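Long-range contacts in import inner membrane translocase subunit TIM21 mitochondrial (Saccharomyces cerevisiae, PDB 2CIU), which helps the TIM23 complex move presequence-bearing proteins across the mitochondrial inner membrane and keeps it close to the TOM complex, here seen as its intermembrane-space domain: residues A85-E90 / M105-P110; R39-G44 / H77-K82. One frame throughout, in Å; residues are numbered along the deposited sequence.

Contacts 1 and 2 lie in one curved antiparallel sheet but differ in burial and chemistry. Contact 1, near the centre of the chain, pairs strands 84-92 and 101-108 of a hairpin and is mostly buried; contact 2, farther out, pairs strand 41-48 with the end of strand 70-79 and is partly exposed. Strands 70-79 and 84-92 are themselves neighbours, so the contacts meet where these strands pair, Ala85 N probably donating to Val78 O at 2.8 Å. Both turn apolar side chains toward helix 6-20. On the other face, contact 1 sets a histidine CB over a tyrosine face, whereas contact 2 relies on a tyrosine-glutamate hydrogen bond and a water.

Contact 1 of 2, residues A85-E90 / M105-P110; sequences ALVHLE and MYVDVP
His88 and Tyr106 face each other as a hydrogen-bonded antiparallel pair, and their side chains carry the most distinctive contact here. With CG held between its backbone N and carbonyl carbon (chi1 65°), the Tyr106 ring leans toward the neighbouring strand and lies against His88. The CB of His88 sits over one face of that ring, 3.7 Å from its centroid, in a CH-pi contact. The two rings are nearly parallel, their planes 21° apart, but slid so far that they barely overlap; the close approach is at the rim, where His88 CD2 comes within 3.3 Å of Tyr106 CE2. Arg75 holds His88 ND1, while Arg114 makes a cation-pi contact with Tyr106 and a salt bridge with Asp108. A serine in place of Tyr106 would probably leave His88 without its aromatic cover and Arg114 without its pi partner.

The other face is aliphatic. Ala85 CB is pressed tightly against Val107 CG1 at 3.5 Å and also meets Val109 CG2. Met105 runs out fully extended, CG anti to the backbone N (chi1 -176°), which carries its terminal CE to 3.7 Å from Val87 CG1, while its CB lies near Leu89 CD1. Helix 6-20 receives Leu89 and Met105 on this side.

Four backbone bonds lock the register, the shortest from Asp108 N to Leu86 O at 2.8 Å. This is an antiparallel beta hairpin, two strands of the curved sheet packed on helix 6-20, consistent with the NTF2 clan to which the TIM21 family belongs.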
ATOM      1  N   ALA A  85      -3.156  -4.137  -8.080  1.00 12.48           N
ATOM      2  CA  ALA A  85      -1.857  -3.848  -7.487  1.00 12.42           C
ATOM      3  C   ALA A  85      -1.838  -4.365  -6.058  1.00 12.60           C
ATOM      4  O   ALA A  85      -2.874  -4.441  -5.403  1.00 13.87           O
ATOM      5  CB  ALA A  85      -1.597  -2.333  -7.486  1.00 15.03           C
ATOM      6  N   LEU A  86      -0.653  -4.762  -5.597  1.00 10.13           N
ATOM      7  CA  LEU A  86      -0.474  -5.173  -4.217  1.00 10.26           C
ATOM      8  C   LEU A  86       0.317  -4.028  -3.604  1.00 13.60           C
ATOM      9  O   LEU A  86       1.341  -3.627  -4.144  1.00 14.98           O
ATOM     10  CB  LEU A  86       0.333  -6.475  -4.121  1.00  9.62           C
ATOM     11  CG  LEU A  86       0.746  -6.888  -2.699  1.00 14.54           C
ATOM     12  CD1 LEU A  86      -0.458  -7.008  -1.780  1.00 19.24           C
ATOM     13  CD2 LEU A  86       1.457  -8.218  -2.782  1.00 22.46           C
ATOM     14  N   VAL A  87      -0.167  -3.486  -2.495  1.00 10.88           N
ATOM     15  CA  VAL A  87       0.495  -2.374  -1.822  1.00 10.43           C
ATOM     16  C   VAL A  87       1.051  -2.881  -0.505  1.00 10.35           C
ATOM     17  O   VAL A  87       0.362  -3.579   0.237  1.00 11.63           O
ATOM     18  CB  VAL A  87      -0.503  -1.220  -1.521  1.00 10.48           C
ATOM     19  CG1 VAL A  87       0.209  -0.054  -0.853  1.00 10.30           C
ATOM     20  CG2 VAL A  87      -1.169  -0.763  -2.817  1.00 14.20           C
ATOM     21  N   HIS A  88       2.311  -2.551  -0.235  1.00 10.40           N
ATOM     22  CA  HIS A  88       2.957  -2.953   1.007  1.00 10.17           C
ATOM     23  C   HIS A  88       3.317  -1.679   1.760  1.00 11.68           C
ATOM     24  O   HIS A  88       3.895  -0.762   1.187  1.00 13.84           O
ATOM     25  CB  HIS A  88       4.244  -3.729   0.711  1.00 11.18           C
ATOM     26  CG  HIS A  88       5.112  -3.921   1.915  1.00 15.66           C
ATOM     27  ND1 HIS A  88       4.951  -4.974   2.790  1.00 17.56           N
ATOM     28  CD2 HIS A  88       6.104  -3.154   2.425  1.00 14.85           C
ATOM     29  CE1 HIS A  88       5.806  -4.845   3.790  1.00 18.67           C
ATOM     30  NE2 HIS A  88       6.516  -3.751   3.591  1.00 14.58           N
ATOM     31  N   LEU A  89       2.975  -1.639   3.041  1.00  9.52           N
ATOM     32  CA  LEU A  89       3.256  -0.492   3.885  1.00 11.42           C
ATOM     33  C   LEU A  89       3.876  -0.912   5.208  1.00 12.81           C
ATOM     34  O   LEU A  89       3.450  -1.894   5.817  1.00 13.48           O
ATOM     35  CB  LEU A  89       1.949   0.272   4.173  1.00 16.53           C
ATOM     36  CG  LEU A  89       1.967   1.394   5.213  1.00 21.95           C
ATOM     37  CD1 LEU A  89       2.834   2.541   4.717  1.00 20.37           C
ATOM     38  CD2 LEU A  89       0.528   1.877   5.477  1.00 19.82           C
ATOM     39  N   GLU A  90       4.908  -0.176   5.612  1.00 10.96           N
ATOM     40  CA  GLU A  90       5.564  -0.360   6.898  1.00 10.36           C
ATOM     41  C   GLU A  90       5.465   0.997   7.592  1.00 11.15           C
ATOM     42  O   GLU A  90       5.856   2.015   7.021  1.00 14.55           O
ATOM     43  CB  GLU A  90       7.043  -0.712   6.737  1.00 10.17           C
ATOM     44  CG  GLU A  90       7.701  -0.995   8.089  1.00 16.46           C
ATOM     45  CD  GLU A  90       9.202  -1.208   7.987  1.00 16.38           C
ATOM     46  OE1 GLU A  90       9.692  -1.503   6.881  1.00 17.61           O
ATOM     47  OE2 GLU A  90       9.891  -1.086   9.025  1.00 18.01           O
ATOM     48  N   MET A 105       6.931   2.127   1.604  1.00 11.20           N
ATOM     49  CA  MET A 105       5.661   1.875   0.945  1.00 12.00           C
ATOM     50  C   MET A 105       5.890   1.667  -0.541  1.00 15.21           C
ATOM     51  O   MET A 105       6.492   2.504  -1.214  1.00 15.34           O
ATOM     52  CB  MET A 105       4.690   3.031   1.188  1.00 13.27           C
ATOM     53  CG  MET A 105       3.320   2.763   0.588  1.00 13.35           C
ATOM     54  SD  MET A 105       2.189   4.157   0.859  1.00 22.08           S
ATOM     55  CE  MET A 105       0.670   3.311   0.709  1.00 23.40           C
ATOM     56  N   TYR A 106       5.460   0.518  -1.055  1.00 12.20           N
ATOM     57  CA  TYR A 106       5.639   0.264  -2.468  1.00 12.69           C
ATOM     58  C   TYR A 106       4.422  -0.426  -3.046  1.00 14.01           C
ATOM     59  O   TYR A 106       3.559  -0.938  -2.321  1.00 13.27           O
ATOM     60  CB  TYR A 106       6.931  -0.535  -2.734  1.00 12.71           C
ATOM     61  CG  TYR A 106       6.967  -1.947  -2.177  1.00 13.71           C
ATOM     62  CD1 TYR A 106       6.306  -2.997  -2.821  1.00 14.55           C
ATOM     63  CD2 TYR A 106       7.670  -2.227  -1.006  1.00 15.57           C
ATOM     64  CE1 TYR A 106       6.343  -4.299  -2.307  1.00 13.35           C
ATOM     65  CE2 TYR A 106       7.714  -3.516  -0.484  1.00 11.75           C
ATOM     66  CZ  TYR A 106       7.052  -4.543  -1.131  1.00 15.06           C
ATOM     67  OH  TYR A 106       7.070  -5.807  -0.585  1.00 20.25           O
ATOM     68  N   VAL A 107       4.351  -0.409  -4.368  1.00 12.15           N
ATOM     69  CA  VAL A 107       3.231  -0.987  -5.078  1.00 12.58           C
ATOM     70  C   VAL A 107       3.719  -1.902  -6.161  1.00 14.79           C
ATOM     71  O   VAL A 107       4.558  -1.512  -6.972  1.00 13.57           O
ATOM     72  CB  VAL A 107       2.377   0.117  -5.733  1.00 12.18           C
ATOM     73  CG1 VAL A 107       1.190  -0.508  -6.442  1.00 15.98           C
ATOM     74  CG2 VAL A 107       1.941   1.114  -4.682  1.00 12.37           C
ATOM     75  N   ASP A 108       3.194  -3.121  -6.164  1.00  9.75           N
ATOM     76  CA  ASP A 108       3.555  -4.113  -7.164  1.00 12.33           C
ATOM     77  C   ASP A 108       2.392  -4.369  -8.114  1.00 13.10           C
ATOM     78  O   ASP A 108       1.353  -4.871  -7.689  1.00 12.33           O
ATOM     79  CB  ASP A 108       3.910  -5.457  -6.511  1.00 10.59           C
ATOM     80  CG  ASP A 108       5.285  -5.463  -5.853  1.00 12.95           C
ATOM     81  OD1 ASP A 108       6.148  -4.644  -6.224  1.00 14.58           O
ATOM     82  OD2 ASP A 108       5.499  -6.327  -4.970  1.00 16.83           O
ATOM     83  N   VAL A 109       2.574  -4.034  -9.390  1.00 13.08           N
ATOM     84  CA  VAL A 109       1.566  -4.284 -10.418  1.00 14.42           C
ATOM     85  C   VAL A 109       2.205  -5.315 -11.346  1.00 15.38           C
ATOM     86  O   VAL A 109       3.340  -5.138 -11.788  1.00 17.20           O
ATOM     87  CB  VAL A 109       1.243  -3.020 -11.222  1.00 15.12           C
ATOM     88  CG1 VAL A 109       0.222  -3.356 -12.308  1.00 14.90           C
ATOM     89  CG2 VAL A 109       0.717  -1.928 -10.291  1.00 14.37           C
ATOM     90  N   PRO A 110       1.498  -6.411 -11.649  1.00 14.96           N
ATOM     91  CA  PRO A 110       2.111  -7.410 -12.530  1.00 19.66           C
ATOM     92  C   PRO A 110       2.652  -6.858 -13.841  1.00 22.23           C
ATOM     93  O   PRO A 110       1.973  -6.098 -14.542  1.00 21.22           O
ATOM     94  CB  PRO A 110       0.986  -8.422 -12.737  1.00 20.64           C
ATOM     95  CG  PRO A 110       0.251  -8.359 -11.448  1.00 17.62           C
ATOM     96  CD  PRO A 110       0.179  -6.869 -11.175  1.00 18.43           C
TER

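Contact 2 of 2, residues R39-G44 / H77-K82; sequences RLKAYG and HVESKK
Tyr43 reaches diagonally over the strand pair to Glu79, its hydroxyl OH donating to Glu79 OE2 at 2.7 Å. The carboxylate oxygen lies at the edge of the tyrosine ring, near its plane, yet the hydroxyl meets it from above the carboxylate plane, and ring and carboxylate stand 83° apart. Glu79 is extended, CG anti to the backbone N (chi1 176°), which projects its carboxylate off the sheet to the level of the phenol oxygen. There the contact loosens: Lys41 NZ stays 4.9 Å from Glu79 OE2, and a water bridges the two by donating to the carboxylate and accepting from the ammonium group.

Closer in, Tyr43 CE1 rests on His77 CB at 3.5 Å, the two rings being inclined obliquely. The imidazole ND1 points at Gly44 O, in a straight but weak hydrogen bond of 3.4 Å.

The tight packing is at Leu40, which spreads its two methyls over the partner strand, CD1 against Val78 CG1 and CD2 pressed to 3.5 Å from Ser80 CB. On the same apolar face, Phe11, Val15 and Val18 of helix 6-20 close over Ala42 and Val78. Beyond, Ser80 OG accepts from Lys82 N in an ST turn and also bonds to Leu28 O.

Lys41 with Glu79 and Tyr43 with His77 are hydrogen-bonded antiparallel pairs flanking Ala42 and Val78. They join strands 41-48 and 70-79, distant in sequence, within the curved, helix-packed sheet consistent with the NTF2 clan.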
ATOM      1  N   ARG A  39     -13.004   5.149 -10.963  1.00 16.28           N
ATOM      2  CA  ARG A  39     -13.170   4.940  -9.532  1.00 19.04           C
ATOM      3  C   ARG A  39     -12.513   3.605  -9.195  1.00 16.87           C
ATOM      4  O   ARG A  39     -13.049   2.545  -9.509  1.00 21.23           O
ATOM      5  CB  ARG A  39     -14.654   4.888  -9.168  1.00 23.54           C
ATOM      6  CG  ARG A  39     -15.350   6.236  -9.298  1.00 32.88           C
ATOM      7  CD  ARG A  39     -16.795   6.158  -8.833  1.00 40.46           C
ATOM      8  NE  ARG A  39     -17.635   5.389  -9.746  1.00 48.66           N
ATOM      9  CZ  ARG A  39     -18.026   5.818 -10.942  1.00 50.57           C
ATOM     10  NH1 ARG A  39     -17.654   7.016 -11.376  1.00 56.90           N
ATOM     11  NH2 ARG A  39     -18.792   5.050 -11.706  1.00 55.08           N
ATOM     12  N   LEU A  40     -11.345   3.668  -8.572  1.00 16.85           N
ATOM     13  CA  LEU A  40     -10.632   2.455  -8.194  1.00 15.69           C
ATOM     14  C   LEU A  40     -11.285   1.784  -6.991  1.00 16.13           C
ATOM     15  O   LEU A  40     -12.049   2.402  -6.244  1.00 21.86           O
ATOM     16  CB  LEU A  40      -9.172   2.787  -7.888  1.00 15.68           C
ATOM     17  CG  LEU A  40      -8.329   3.288  -9.062  1.00 20.11           C
ATOM     18  CD1 LEU A  40      -6.922   3.632  -8.584  1.00 21.10           C
ATOM     19  CD2 LEU A  40      -8.285   2.224 -10.145  1.00 20.29           C
ATOM     20  N   LYS A  41     -10.975   0.503  -6.814  1.00 13.86           N
ATOM     21  CA  LYS A  41     -11.508  -0.311  -5.739  1.00 12.17           C
ATOM     22  C   LYS A  41     -10.334  -0.787  -4.875  1.00 12.92           C
ATOM     23  O   LYS A  41      -9.235  -0.980  -5.389  1.00 16.55           O
ATOM     24  CB  LYS A  41     -12.233  -1.502  -6.357  1.00 15.34           C
ATOM     25  CG  LYS A  41     -12.870  -2.453  -5.379  1.00 19.33           C
ATOM     26  CD  LYS A  41     -13.558  -3.579  -6.139  1.00 19.68           C
ATOM     27  CE  LYS A  41     -14.296  -4.514  -5.215  1.00 19.72           C
ATOM     28  NZ  LYS A  41     -15.094  -5.494  -6.015  1.00 19.83           N
ATOM     29  N   ALA A  42     -10.567  -0.936  -3.577  1.00 13.68           N
ATOM     30  CA  ALA A  42      -9.517  -1.381  -2.665  1.00 14.10           C
ATOM     31  C   ALA A  42     -10.061  -2.357  -1.635  1.00 16.48           C
ATOM     32  O   ALA A  42     -11.222  -2.285  -1.236  1.00 18.09           O
ATOM     33  CB  ALA A  42      -8.872  -0.170  -1.959  1.00 13.18           C
ATOM     34  N   TYR A  43      -9.208  -3.279  -1.201  1.00 12.42           N
ATOM     35  CA  TYR A  43      -9.597  -4.274  -0.218  1.00 13.09           C
ATOM     36  C   TYR A  43      -8.345  -4.896   0.362  1.00 15.55           C
ATOM     37  O   TYR A  43      -7.238  -4.621  -0.116  1.00 13.81           O
ATOM     38  CB  TYR A  43     -10.496  -5.360  -0.841  1.00 11.90           C
ATOM     39  CG  TYR A  43     -10.113  -5.784  -2.241  1.00 13.46           C
ATOM     40  CD1 TYR A  43      -8.988  -6.583  -2.468  1.00 13.26           C
ATOM     41  CD2 TYR A  43     -10.856  -5.361  -3.358  1.00 14.66           C
ATOM     42  CE1 TYR A  43      -8.608  -6.952  -3.760  1.00 11.91           C
ATOM     43  CE2 TYR A  43     -10.472  -5.721  -4.659  1.00 15.90           C
ATOM     44  CZ  TYR A  43      -9.343  -6.521  -4.847  1.00 13.79           C
ATOM     45  OH  TYR A  43      -8.930  -6.873  -6.111  1.00 15.48           O
ATOM     46  N   GLY A  44      -8.540  -5.714   1.390  1.00 16.34           N
ATOM     47  CA  GLY A  44      -7.432  -6.370   2.062  1.00 14.80           C
ATOM     48  C   GLY A  44      -6.692  -7.362   1.195  1.00 14.44           C
ATOM     49  O   GLY A  44      -7.061  -7.646   0.070  1.00 12.88           O
ATOM     50  N   HIS A  77      -4.831  -4.281  -1.547  1.00 10.66           N
ATOM     51  CA  HIS A  77      -4.819  -4.167  -2.987  1.00 11.67           C
ATOM     52  C   HIS A  77      -5.630  -2.993  -3.463  1.00 11.40           C
ATOM     53  O   HIS A  77      -6.521  -2.531  -2.760  1.00 11.85           O
ATOM     54  CB  HIS A  77      -5.421  -5.412  -3.643  1.00 13.41           C
ATOM     55  CG  HIS A  77      -4.611  -6.658  -3.454  1.00 13.62           C
ATOM     56  ND1 HIS A  77      -4.779  -7.505  -2.380  1.00 19.81           N
ATOM     57  CD2 HIS A  77      -3.638  -7.205  -4.218  1.00 11.28           C
ATOM     58  CE1 HIS A  77      -3.944  -8.526  -2.495  1.00 13.19           C
ATOM     59  NE2 HIS A  77      -3.243  -8.367  -3.602  1.00 20.69           N
ATOM     60  N   VAL A  78      -5.298  -2.536  -4.666  1.00 12.22           N
ATOM     61  CA  VAL A  78      -6.024  -1.462  -5.336  1.00 11.66           C
ATOM     62  C   VAL A  78      -6.264  -2.045  -6.721  1.00 13.98           C
ATOM     63  O   VAL A  78      -5.333  -2.495  -7.398  1.00 15.30           O
ATOM     64  CB  VAL A  78      -5.215  -0.152  -5.418  1.00 12.24           C
ATOM     65  CG1 VAL A  78      -5.984   0.880  -6.255  1.00 15.87           C
ATOM     66  CG2 VAL A  78      -4.984   0.403  -4.007  1.00 13.65           C
ATOM     67  N   GLU A  79      -7.526  -2.053  -7.136  1.00 12.78           N
ATOM     68  CA  GLU A  79      -7.904  -2.654  -8.403  1.00 11.96           C
ATOM     69  C   GLU A  79      -8.584  -1.718  -9.389  1.00 13.04           C
ATOM     70  O   GLU A  79      -9.489  -0.976  -9.015  1.00 14.11           O
ATOM     71  CB  GLU A  79      -8.846  -3.833  -8.133  1.00 11.98           C
ATOM     72  CG  GLU A  79      -9.387  -4.484  -9.408  1.00 14.11           C
ATOM     73  CD  GLU A  79     -10.384  -5.597  -9.157  1.00 16.94           C
ATOM     74  OE1 GLU A  79     -10.942  -6.114 -10.146  1.00 21.95           O
ATOM     75  OE2 GLU A  79     -10.623  -5.971  -7.990  1.00 17.14           O
ATOM     76  N   SER A  80      -8.133  -1.758 -10.638  1.00 11.78           N
ATOM     77  CA  SER A  80      -8.759  -0.974 -11.709  1.00 12.23           C
ATOM     78  C   SER A  80      -9.453  -2.019 -12.571  1.00 12.99           C
ATOM     79  O   SER A  80      -9.340  -3.215 -12.313  1.00 15.73           O
ATOM     80  CB  SER A  80      -7.718  -0.239 -12.555  1.00 14.14           C
ATOM     81  OG  SER A  80      -6.914  -1.155 -13.282  1.00 15.91           O
ATOM     82  N   LYS A  81     -10.174  -1.581 -13.597  1.00 13.60           N
ATOM     83  CA  LYS A  81     -10.846  -2.536 -14.472  1.00 15.97           C
ATOM     84  C   LYS A  81      -9.847  -3.425 -15.230  1.00 17.72           C
ATOM     85  O   LYS A  81     -10.220  -4.466 -15.775  1.00 18.93           O
ATOM     86  CB  LYS A  81     -11.723  -1.792 -15.488  1.00 17.34           C
ATOM     87  CG  LYS A  81     -12.893  -1.046 -14.872  1.00 24.27           C
ATOM     88  CD  LYS A  81     -13.545  -0.131 -15.903  1.00 31.37           C
ATOM     89  CE  LYS A  81     -14.573   0.785 -15.257  1.00 40.17           C
ATOM     90  NZ  LYS A  81     -14.994   1.867 -16.190  1.00 39.32           N
ATOM     91  N   LYS A  82      -8.579  -3.023 -15.261  1.00 17.88           N
ATOM     92  CA  LYS A  82      -7.583  -3.797 -15.993  1.00 18.53           C
ATOM     93  C   LYS A  82      -6.471  -4.444 -15.173  1.00 16.06           C
ATOM     94  O   LYS A  82      -5.871  -5.419 -15.623  1.00 17.63           O
ATOM     95  CB  LYS A  82      -6.939  -2.922 -17.070  1.00 23.92           C
ATOM     96  CG  LYS A  82      -7.946  -2.231 -17.974  1.00 26.68           C
ATOM     97  CD  LYS A  82      -7.295  -1.600 -19.187  1.00 33.75           C
ATOM     98  CE  LYS A  82      -6.929  -2.661 -20.213  1.00 42.22           C
ATOM     99  NZ  LYS A  82      -6.668  -2.072 -21.557  1.00 46.00           N
TER
HETATM  100  O   HOH W   1     -13.026  -7.098  -7.564  1.00 22.85           O